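Local coordinates for ATP-dependent DNA helicase (Mycobacterium smegmatis, PDB 5V9X), which is a 3'-to-5' RNA:DNA helicase that probably uses ATP hydrolysis to move along a single-stranded DNA tracking strand, at residues L66-T71 / R230-V235; E281-L286 / S293-N298; D505-K510 / A787-R792; P712-V717 / D736-R741. All blocks are in the same frame, centred on the assembly; numbering follows the deposited sequence.

In the fold
Contacts 1, 2 and 3 open in that order along the chain, and contact 4 falls between the two segments of contact 3. Contact 1 joins strand 64-68 of the first seven-stranded parallel sheet to helix 232-240, beside the nucleotide site. Contact 2 packs helix 276-288 on strand 292-296 of the second parallel sheet. Their centres are about 30 Å apart, one in each RecA-like half of the motor. Contact 3 ties helix 497-508, in the winged helix part, to a turn in the DEAD/H associated part. Contact 4 packs helix 707-725 on a mixed sheet in that same part. The centres of contacts 2 and 3 are about 48 Å apart. Contact 3 thus joins two parts that follow the motor.

Contact 1 of 4, residues L66-T71 / R230-V235; sequences LVIAPT and RPPEEV. With ANP (phosphoaminophosphonic acid-adenylate ester), chain C.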
# COMPACT_ATOMS: atom_id res chain seq x y z
N LEU A 66 -20.71 -3.35 -2.34
CA LEU A 66 -19.49 -2.56 -2.47
C LEU A 66 -19.88 -1.15 -2.89
O LEU A 66 -20.47 -0.96 -3.96
CB LEU A 66 -18.53 -3.18 -3.48
CG LEU A 66 -17.31 -2.33 -3.85
CD1 LEU A 66 -16.34 -2.21 -2.69
CD2 LEU A 66 -16.61 -2.88 -5.09
N VAL A 67 -19.55 -0.17 -2.05
CA VAL A 67 -19.90 1.22 -2.29
C VAL A 67 -18.67 1.93 -2.85
O VAL A 67 -17.61 1.95 -2.21
CB VAL A 67 -20.41 1.90 -1.01
CG1 VAL A 67 -20.90 3.31 -1.31
CG2 VAL A 67 -21.51 1.06 -0.37
N ILE A 68 -18.82 2.50 -4.04
CA ILE A 68 -17.73 3.19 -4.73
C ILE A 68 -18.19 4.63 -4.93
O ILE A 68 -19.02 4.91 -5.80
CB ILE A 68 -17.38 2.52 -6.06
CG1 ILE A 68 -17.08 1.04 -5.85
CG2 ILE A 68 -16.20 3.22 -6.71
CD1 ILE A 68 -16.96 0.25 -7.13
N ALA A 69 -17.64 5.55 -4.14
CA ALA A 69 -18.03 6.95 -4.19
C ALA A 69 -16.87 7.78 -3.66
O ALA A 69 -16.06 7.28 -2.88
CB ALA A 69 -19.30 7.20 -3.38
N PRO A 70 -16.77 9.06 -4.06
CA PRO A 70 -15.65 9.89 -3.62
C PRO A 70 -15.60 10.12 -2.11
O PRO A 70 -16.45 9.63 -1.37
CB PRO A 70 -15.88 11.21 -4.37
CG PRO A 70 -17.32 11.20 -4.75
CD PRO A 70 -17.64 9.77 -5.02
N THR A 71 -14.59 10.87 -1.66
CA THR A 71 -14.33 10.98 -0.22
C THR A 71 -15.41 11.78 0.50
O THR A 71 -15.65 11.56 1.69
CB THR A 71 -12.96 11.61 0.02
OG1 THR A 71 -12.82 12.79 -0.78
CG2 THR A 71 -11.85 10.62 -0.34
N ARG A 230 -10.76 -0.05 -8.76
CA ARG A 230 -10.55 -0.43 -10.15
C ARG A 230 -9.75 -1.73 -10.22
O ARG A 230 -8.62 -1.79 -9.72
CB ARG A 230 -9.82 0.68 -10.91
CG ARG A 230 -9.25 0.23 -12.24
CD ARG A 230 -8.77 1.42 -13.06
NE ARG A 230 -7.88 1.00 -14.14
CZ ARG A 230 -7.57 1.76 -15.19
NH1 ARG A 230 -8.08 2.98 -15.30
NH2 ARG A 230 -6.75 1.29 -16.13
N PRO A 231 -10.31 -2.80 -10.80
CA PRO A 231 -11.66 -2.83 -11.38
C PRO A 231 -12.73 -3.11 -10.33
O PRO A 231 -12.45 -3.79 -9.35
CB PRO A 231 -11.58 -3.99 -12.40
CG PRO A 231 -10.21 -4.63 -12.20
CD PRO A 231 -9.64 -4.10 -10.92
N PRO A 232 -13.94 -2.57 -10.53
CA PRO A 232 -15.02 -2.83 -9.57
C PRO A 232 -15.32 -4.31 -9.39
O PRO A 232 -15.52 -4.76 -8.26
CB PRO A 232 -16.21 -2.07 -10.17
CG PRO A 232 -15.59 -0.99 -10.99
CD PRO A 232 -14.33 -1.58 -11.56
N GLU A 233 -15.35 -5.07 -10.48
CA GLU A 233 -15.73 -6.48 -10.39
C GLU A 233 -14.71 -7.29 -9.59
O GLU A 233 -15.07 -8.26 -8.92
CB GLU A 233 -15.91 -7.08 -11.78
CG GLU A 233 -14.79 -6.77 -12.78
CD GLU A 233 -15.01 -5.48 -13.55
OE1 GLU A 233 -15.72 -4.59 -13.05
OE2 GLU A 233 -14.47 -5.36 -14.67
N GLU A 234 -13.43 -6.91 -9.65
CA GLU A 234 -12.40 -7.68 -8.95
C GLU A 234 -12.38 -7.37 -7.46
O GLU A 234 -12.22 -8.28 -6.64
CB GLU A 234 -11.03 -7.43 -9.57
CG GLU A 234 -9.88 -8.12 -8.84
CD GLU A 234 -9.79 -9.62 -9.12
OE1 GLU A 234 -10.81 -10.24 -9.51
OE2 GLU A 234 -8.69 -10.19 -8.94
N VAL A 235 -12.51 -6.10 -7.09
CA VAL A 235 -12.57 -5.74 -5.68
C VAL A 235 -13.82 -6.34 -5.04
O VAL A 235 -13.78 -6.80 -3.89
CB VAL A 235 -12.53 -4.20 -5.52
CG1 VAL A 235 -12.72 -3.81 -4.07
CG2 VAL A 235 -11.22 -3.65 -6.06
PG ANP C . -13.76 8.73 2.83
O1G ANP C . -12.50 9.54 2.86
O2G ANP C . -13.65 7.54 3.86
O3G ANP C . -13.98 8.15 1.37
PB ANP C . -16.48 8.86 3.30
O1B ANP C . -16.33 7.60 4.20
O2B ANP C . -16.87 8.46 1.92
N3B ANP C . -15.05 9.72 3.26
PA ANP C . -17.66 10.03 5.45
O1A ANP C . -16.33 10.11 6.11
O2A ANP C . -18.54 8.90 5.98
O3A ANP C . -17.58 9.79 3.89
O5' ANP C . -18.41 11.42 5.58
C5' ANP C . -17.88 12.72 5.18
C4' ANP C . -18.41 13.78 6.12
O4' ANP C . -19.76 14.15 5.74
C3' ANP C . -18.52 13.31 7.56
O3' ANP C . -18.44 14.43 8.42
C2' ANP C . -19.93 12.72 7.60
O2' ANP C . -20.38 12.40 8.93
C1' ANP C . -20.68 13.75 6.75
N9 ANP C . -21.89 13.28 6.09
C8 ANP C . -22.35 11.99 5.95
N7 ANP C . -23.47 11.89 5.28
C5 ANP C . -23.78 13.20 4.96
C6 ANP C . -24.85 13.78 4.25
N6 ANP C . -25.85 13.07 3.71
N1 ANP C . -24.87 15.12 4.11
C2 ANP C . -23.87 15.83 4.65
N3 ANP C . -22.81 15.40 5.34
C4 ANP C . -22.82 14.07 5.45
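L66 has the most surface buried here, and it packs against P232 and V235 at the start of helix 232-240. CG of L66 is anti to the backbone N (chi1 171°), and its branch reaches the first turn of that helix. CD2 of L66 lies 4.1 Å from CG1 of V235. The same CD2 of L66 is 3.8 Å from the backbone O of P232. CD1 of L66 also nears CG1 of V235, at 4.2 Å, so both methyls of the leucine share one methyl of the valine. The two side chains cross at about a right angle.

P232 serves a second partner. CB of P232 is 3.9 Å from CD1 of I68, two residues along the strand from L66. P231 is the N-cap of the helix, and N of V235 donates to O of P231 (3.2 Å). The peptide bond before P231 is cis.

Strand 64-68 is an inner strand of the parallel sheet in the first RecA-like domain. It leads into a loop consistent with a Walker A P-loop, where P70 and T71 approach AMP-PNP with their backbone O atoms. I247 of the edge strand 245-248 touches both I68 and P232. Across this contact, methyl and ring carbons pack by van der Waals contact, and the one polar atom touched, O of P232, meets a methyl of L66.

Contact 2 of 4, residues E281-L286 / S293-N298; sequences ERIVDL and SIVFAN. With nucleotides of chain B.
V295 meets I283 on one side of strand 292-296, and the ring of F296, the next residue, lies on the other side. CG2 of I294 sits 3.5 Å above one face of the F296 ring, offset toward its rim. The ring also touches V397 and Q399 of the neighbouring strand 394-400. The motif is a beta-alpha-beta crossover in the second RecA-like domain. Strand 256-262 leads to helix 276-288, which leads to strand 292-296. The other flat group is the amide of N298. Its OD1 is hydrogen-bonded to R412 and Q399, and its ND2 to E401 and the O of A402. These four partners would hold the amide's rotation.

The two strands of the crossover are parallel but not adjacent, since 394-400 and 424-429 lie between them. The helix therefore spans the intervening strands. L286 rests on L396, V427 and F429, and I283 also touches F429. L310 of helix 300-318 also touches I283.

Between the two segments the packing is light. CG2 of I283 is 4.1 Å from CG2 of V295, and the two side chains cross obliquely. The isoleucine CG2 is anti to its own backbone N, while CG1 (chi1 -75°) is beside it. S293 only skirts the helix, with its OG 4.5 Å from the O of L286. At the far end of the segment the chain reaches the DNA. The backbone O of N298 is 3.4 Å from C1' of DG6 of chain B.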
# COMPACT_ATOMS: atom_id res chain seq x y z
N GLU A 281 9.95 26.51 3.86
CA GLU A 281 9.44 27.87 3.98
C GLU A 281 8.02 27.97 3.44
O GLU A 281 7.12 28.48 4.12
CB GLU A 281 10.36 28.83 3.23
CG GLU A 281 10.99 29.89 4.10
CD GLU A 281 11.70 30.95 3.28
OE1 GLU A 281 12.70 30.61 2.61
OE2 GLU A 281 11.24 32.11 3.29
N ARG A 282 7.80 27.48 2.21
CA ARG A 282 6.47 27.58 1.60
C ARG A 282 5.44 26.76 2.36
O ARG A 282 4.26 27.12 2.38
CB ARG A 282 6.53 27.14 0.14
CG ARG A 282 7.46 27.97 -0.73
CD ARG A 282 6.94 29.39 -0.91
NE ARG A 282 7.73 30.13 -1.89
CZ ARG A 282 8.83 30.83 -1.59
NH1 ARG A 282 9.26 30.89 -0.34
NH2 ARG A 282 9.49 31.47 -2.55
N ILE A 283 5.86 25.65 2.97
CA ILE A 283 4.92 24.83 3.74
C ILE A 283 4.41 25.61 4.94
O ILE A 283 3.20 25.65 5.21
CB ILE A 283 5.59 23.51 4.17
CG1 ILE A 283 5.69 22.56 2.98
CG2 ILE A 283 4.81 22.86 5.31
CD1 ILE A 283 6.32 21.22 3.32
N VAL A 284 5.32 26.25 5.68
CA VAL A 284 4.90 27.09 6.80
C VAL A 284 4.03 28.24 6.29
O VAL A 284 3.03 28.61 6.92
CB VAL A 284 6.12 27.60 7.58
CG1 VAL A 284 5.69 28.49 8.73
CG2 VAL A 284 6.93 26.42 8.11
N ASP A 285 4.40 28.82 5.14
CA ASP A 285 3.55 29.82 4.52
C ASP A 285 2.15 29.28 4.26
O ASP A 285 1.15 29.97 4.48
CB ASP A 285 4.18 30.31 3.21
CG ASP A 285 5.41 31.17 3.42
OD1 ASP A 285 5.77 31.42 4.59
OD2 ASP A 285 6.00 31.61 2.42
N LEU A 286 2.06 28.03 3.80
CA LEU A 286 0.76 27.45 3.48
C LEU A 286 -0.01 27.08 4.74
O LEU A 286 -1.23 27.26 4.80
CB LEU A 286 0.93 26.24 2.57
CG LEU A 286 1.25 26.59 1.11
CD1 LEU A 286 1.77 25.38 0.35
CD2 LEU A 286 0.02 27.17 0.44
N SER A 293 -3.72 21.71 8.47
CA SER A 293 -3.13 21.11 7.29
C SER A 293 -2.47 19.79 7.67
O SER A 293 -1.91 19.66 8.76
CB SER A 293 -2.10 22.05 6.65
OG SER A 293 -2.60 23.37 6.56
N ILE A 294 -2.56 18.82 6.77
CA ILE A 294 -1.85 17.55 6.90
C ILE A 294 -0.74 17.55 5.86
O ILE A 294 -0.99 17.65 4.66
CB ILE A 294 -2.78 16.35 6.71
CG1 ILE A 294 -3.94 16.40 7.70
CG2 ILE A 294 -2.00 15.05 6.87
CD1 ILE A 294 -4.95 15.29 7.51
N VAL A 295 0.50 17.45 6.34
CA VAL A 295 1.67 17.30 5.47
C VAL A 295 2.05 15.82 5.47
O VAL A 295 2.39 15.26 6.52
CB VAL A 295 2.84 18.18 5.95
CG1 VAL A 295 4.00 18.09 4.97
CG2 VAL A 295 2.38 19.62 6.12
N PHE A 296 1.97 15.18 4.31
CA PHE A 296 2.29 13.77 4.19
C PHE A 296 3.74 13.60 3.75
O PHE A 296 4.18 14.21 2.77
CB PHE A 296 1.36 13.07 3.19
CG PHE A 296 0.00 12.75 3.75
CD1 PHE A 296 -0.16 11.72 4.67
CD2 PHE A 296 -1.12 13.47 3.35
CE1 PHE A 296 -1.41 11.42 5.19
CE2 PHE A 296 -2.37 13.17 3.87
CZ PHE A 296 -2.52 12.15 4.78
N ALA A 297 4.48 12.77 4.49
CA ALA A 297 5.84 12.39 4.15
C ALA A 297 5.88 10.89 3.90
O ALA A 297 5.19 10.12 4.56
CB ALA A 297 6.81 12.77 5.26
N ASN A 298 6.70 10.48 2.93
CA ASN A 298 6.76 9.08 2.52
C ASN A 298 7.64 8.22 3.41
O ASN A 298 7.94 7.08 3.03
CB ASN A 298 7.23 8.99 1.06
CG ASN A 298 6.19 9.52 0.08
OD1 ASN A 298 5.02 9.68 0.42
ND2 ASN A 298 6.62 9.78 -1.15
P DG B 6 14.43 3.47 2.47
OP1 DG B 6 15.05 3.57 3.82
OP2 DG B 6 14.34 2.15 1.80
O5' DG B 6 12.96 4.07 2.54
C5' DG B 6 11.95 3.35 3.18
C4' DG B 6 10.65 4.12 3.08
O4' DG B 6 10.29 4.27 1.69
C3' DG B 6 9.47 3.45 3.77
O3' DG B 6 8.99 4.32 4.78
C2' DG B 6 8.44 3.23 2.66
C1' DG B 6 8.89 4.20 1.57
N9 DG B 6 8.57 3.78 0.20
C8 DG B 6 9.40 3.86 -0.89
N7 DG B 6 8.86 3.42 -1.99
C5 DG B 6 7.58 3.01 -1.61
C6 DG B 6 6.54 2.45 -2.37
O6 DG B 6 6.53 2.18 -3.58
N1 DG B 6 5.41 2.18 -1.59
C2 DG B 6 5.31 2.44 -0.25
N2 DG B 6 4.15 2.12 0.33
N3 DG B 6 6.28 2.97 0.48
C4 DG B 6 7.39 3.23 -0.26

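Contact 3 of 4, residues D505-K510 / A787-R792; sequences DLLSGK and ALLLPR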
# COMPACT_ATOMS: atom_id res chain seq x y z
N ASP A 505 1.48 -30.95 4.45
CA ASP A 505 2.62 -31.83 4.66
C ASP A 505 3.79 -31.08 5.28
O ASP A 505 4.40 -31.54 6.25
CB ASP A 505 3.06 -32.46 3.33
CG ASP A 505 1.97 -33.28 2.70
OD1 ASP A 505 1.07 -33.74 3.43
OD2 ASP A 505 2.01 -33.47 1.46
N LEU A 506 4.10 -29.91 4.73
CA LEU A 506 5.21 -29.11 5.25
C LEU A 506 4.96 -28.71 6.70
O LEU A 506 5.88 -28.77 7.53
CB LEU A 506 5.41 -27.88 4.36
CG LEU A 506 6.58 -26.95 4.67
CD1 LEU A 506 7.84 -27.76 4.95
CD2 LEU A 506 6.79 -26.01 3.50
N LEU A 507 3.73 -28.31 7.02
CA LEU A 507 3.39 -27.97 8.40
C LEU A 507 3.41 -29.18 9.32
O LEU A 507 3.50 -29.01 10.54
CB LEU A 507 2.02 -27.30 8.45
CG LEU A 507 1.91 -25.90 7.86
CD1 LEU A 507 0.46 -25.44 7.83
CD2 LEU A 507 2.76 -24.93 8.66
N SER A 508 3.33 -30.39 8.77
CA SER A 508 3.24 -31.61 9.57
C SER A 508 4.50 -32.46 9.43
O SER A 508 5.27 -32.58 10.38
CB SER A 508 1.99 -32.40 9.20
OG SER A 508 1.90 -33.59 9.96
N GLY A 509 4.72 -33.07 8.26
CA GLY A 509 5.85 -33.97 8.10
C GLY A 509 6.56 -33.88 6.77
O GLY A 509 5.93 -33.88 5.71
N LYS A 510 7.89 -33.82 6.81
CA LYS A 510 8.71 -33.73 5.61
C LYS A 510 9.88 -34.71 5.68
O LYS A 510 10.90 -34.43 6.31
CB LYS A 510 9.23 -32.30 5.42
CG LYS A 510 10.21 -32.13 4.27
CD LYS A 510 9.51 -31.96 2.93
CE LYS A 510 10.52 -31.85 1.80
NZ LYS A 510 9.87 -31.46 0.52
N ALA A 787 4.88 -18.18 6.95
CA ALA A 787 4.34 -19.53 7.08
C ALA A 787 4.63 -20.17 8.44
O ALA A 787 4.21 -21.31 8.66
CB ALA A 787 4.90 -20.43 5.97
N LEU A 788 5.33 -19.46 9.33
CA LEU A 788 5.63 -19.93 10.68
C LEU A 788 6.53 -21.17 10.69
O LEU A 788 6.38 -22.04 11.55
CB LEU A 788 4.34 -20.20 11.48
CG LEU A 788 3.32 -19.07 11.53
CD1 LEU A 788 2.02 -19.54 12.18
CD2 LEU A 788 3.89 -17.88 12.29
N LEU A 789 7.47 -21.25 9.75
CA LEU A 789 8.33 -22.41 9.63
C LEU A 789 9.75 -22.19 10.15
O LEU A 789 10.44 -23.16 10.44
CB LEU A 789 8.41 -22.86 8.16
CG LEU A 789 7.09 -23.28 7.53
CD1 LEU A 789 7.31 -23.63 6.07
CD2 LEU A 789 6.49 -24.46 8.27
N LEU A 790 10.18 -20.93 10.26
CA LEU A 790 11.53 -20.66 10.75
C LEU A 790 11.60 -20.83 12.26
O LEU A 790 10.69 -20.40 12.98
CB LEU A 790 11.95 -19.24 10.38
CG LEU A 790 12.20 -18.92 8.91
CD1 LEU A 790 12.65 -17.47 8.76
CD2 LEU A 790 13.23 -19.87 8.32
N PRO A 791 12.66 -21.45 12.77
CA PRO A 791 12.84 -21.51 14.23
C PRO A 791 13.15 -20.12 14.79
O PRO A 791 13.99 -19.40 14.26
CB PRO A 791 14.03 -22.46 14.41
CG PRO A 791 14.77 -22.39 13.11
CD PRO A 791 13.74 -22.15 12.05
N ARG A 792 12.43 -19.75 15.84
CA ARG A 792 12.59 -18.45 16.48
C ARG A 792 13.41 -18.58 17.76
O ARG A 792 13.66 -19.67 18.27
CB ARG A 792 11.23 -17.81 16.76
CG ARG A 792 10.16 -18.79 17.24
CD ARG A 792 8.84 -18.08 17.53
NE ARG A 792 8.30 -17.38 16.37
CZ ARG A 792 7.18 -16.66 16.38
NH1 ARG A 792 6.48 -16.55 17.50
NH2 ARG A 792 6.76 -16.06 15.28
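L789 points its two methyls at two consecutive leucines of helix 497-508. CD1 goes to L506 and CD2 to L507. L506 and L789 meet at a slant, with CD2 of L506 3.5 Å from CD1 of L789. CG of L506 is also near CD1 of L789, at 3.7 Å. L507 stands at about a right angle to L789, and CD2 of L507 is 3.8 Å from CD2 of L789.

The two helix leucines reach the same partner through different torsions. L506 has CG anti to the backbone N (chi1 -176°) and its CB is already directed at the turn. L507 has CG beside the backbone N (chi1 -70°), which brings its end nearer than its CB direction suggests. CD2 of L507 also comes within 3.9 Å of the backbone O of A787.

L789 follows a Schellman motif that ends helix 774-786, with L788 at positive phi (65°). This turn belongs to the DEAD/H associated part of the chain, and helix 497-508 to the winged helix part. I823 of helix 822-835 covers L506, A787 and L789, and A465 of helix 461-471 touches L507 and A787. Polar ties run beside the leucines: L788 O to R522, and backbone bonds of L507 to R522 and L523, and of L789 to R520. The leucine contact is apolar apart from the approach to O of A787, consistent with a hydrophobic join between the two parts.

Contact 4 of 4, residues P712-V717 / D736-R741; sequences PLALAV and DGIIVR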
# COMPACT_ATOMS: atom_id res chain seq x y z
N PRO A 712 12.85 -7.65 -13.84
CA PRO A 712 13.13 -8.86 -14.63
C PRO A 712 13.98 -8.59 -15.85
O PRO A 712 14.72 -9.48 -16.29
CB PRO A 712 11.73 -9.35 -15.01
CG PRO A 712 10.89 -8.12 -15.01
CD PRO A 712 11.42 -7.30 -13.87
N LEU A 713 13.89 -7.39 -16.43
CA LEU A 713 14.74 -7.07 -17.57
C LEU A 713 16.21 -7.04 -17.18
O LEU A 713 17.07 -7.44 -17.98
CB LEU A 713 14.32 -5.73 -18.19
CG LEU A 713 15.11 -5.29 -19.43
CD1 LEU A 713 15.12 -6.39 -20.48
CD2 LEU A 713 14.54 -4.00 -20.00
N ALA A 714 16.52 -6.58 -15.96
CA ALA A 714 17.90 -6.62 -15.49
C ALA A 714 18.39 -8.05 -15.32
O ALA A 714 19.57 -8.33 -15.56
CB ALA A 714 18.03 -5.85 -14.18
N LEU A 715 17.51 -8.97 -14.91
CA LEU A 715 17.89 -10.38 -14.84
C LEU A 715 18.32 -10.89 -16.21
O LEU A 715 19.33 -11.60 -16.32
CB LEU A 715 16.71 -11.21 -14.32
CG LEU A 715 16.23 -10.98 -12.89
CD1 LEU A 715 14.97 -11.79 -12.63
CD2 LEU A 715 17.32 -11.36 -11.90
N ALA A 716 17.57 -10.55 -17.25
CA ALA A 716 17.90 -11.01 -18.59
C ALA A 716 19.21 -10.40 -19.08
O ALA A 716 20.06 -11.10 -19.63
CB ALA A 716 16.76 -10.68 -19.56
N VAL A 717 19.38 -9.09 -18.88
CA VAL A 717 20.63 -8.44 -19.25
C VAL A 717 21.80 -9.04 -18.48
O VAL A 717 22.89 -9.25 -19.04
CB VAL A 717 20.52 -6.92 -19.01
CG1 VAL A 717 21.86 -6.24 -19.25
CG2 VAL A 717 19.45 -6.31 -19.90
N ASP A 736 13.02 4.23 -13.53
CA ASP A 736 13.25 5.00 -14.74
C ASP A 736 14.46 4.52 -15.54
O ASP A 736 15.10 5.31 -16.23
CB ASP A 736 13.39 6.49 -14.41
CG ASP A 736 12.07 7.12 -14.02
OD1 ASP A 736 11.13 6.37 -13.66
OD2 ASP A 736 11.95 8.36 -14.07
N GLY A 737 14.78 3.24 -15.46
CA GLY A 737 15.76 2.67 -16.35
C GLY A 737 16.63 1.63 -15.67
O GLY A 737 16.34 1.17 -14.57
N ILE A 738 17.71 1.27 -16.37
CA ILE A 738 18.65 0.25 -15.93
C ILE A 738 20.06 0.77 -16.15
O ILE A 738 20.37 1.31 -17.22
CB ILE A 738 18.44 -1.08 -16.67
CG1 ILE A 738 17.09 -1.70 -16.32
CG2 ILE A 738 19.57 -2.06 -16.37
CD1 ILE A 738 16.77 -2.97 -17.08
N ILE A 739 20.92 0.62 -15.15
CA ILE A 739 22.30 1.09 -15.20
C ILE A 739 23.23 -0.11 -15.36
O ILE A 739 23.17 -1.06 -14.57
CB ILE A 739 22.67 1.90 -13.94
CG1 ILE A 739 21.69 3.04 -13.73
CG2 ILE A 739 24.09 2.43 -14.06
CD1 ILE A 739 21.92 3.81 -12.44
N VAL A 740 24.09 -0.06 -16.37
CA VAL A 740 25.10 -1.08 -16.63
C VAL A 740 26.47 -0.42 -16.60
O VAL A 740 26.63 0.71 -17.08
CB VAL A 740 24.85 -1.80 -17.97
CG1 VAL A 740 25.94 -2.82 -18.25
CG2 VAL A 740 23.49 -2.46 -17.98
N ARG A 741 27.45 -1.12 -16.03
CA ARG A 741 28.83 -0.64 -16.00
C ARG A 741 29.74 -1.72 -16.55
O ARG A 741 29.66 -2.88 -16.13
CB ARG A 741 29.25 -0.25 -14.58
CG ARG A 741 30.75 0.01 -14.43
CD ARG A 741 31.08 0.65 -13.09
NE ARG A 741 32.23 0.01 -12.46
CZ ARG A 741 32.15 -0.78 -11.40
NH1 ARG A 741 30.97 -1.03 -10.84
NH2 ARG A 741 33.24 -1.33 -10.88
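The tip of I738 is the bump, and it fills a shallow hollow formed by L713 and A714 on helix 707-725. Its chain is extended (chi2 176°), which carries CD1 up to the helix surface. There CD1 of I738 is 3.7 Å from CG of L713 and 3.8 Å from CD2 of the same leucine. The floor of the hollow is backbone: N of A714 lies 3.8 Å from CD1 of I738. The short side chain of A714 forms another wall, its CB 4.3 Å from CD1 of I738. This is where the two backbones come closest, with CA of A714 6.9 Å from CA of I738.

One turn on, V717 meets V740 more loosely, CG1 of V717 to CG2 of V740 at 4.3 Å. I738 and V740 are two apart on the strand and face the helix together. The segment axes make an angle of 28° and approach to 9.5 Å.

Helix 707-725 thus lies nearly along strand 737-742, on one face of the mixed sheet. Strand 697-702 pairs with that strand and sends L701 to L713. Helix 838-849 adds L841 and M845 to the same leucine, and helix 759-769 touches P712, L715 and A716.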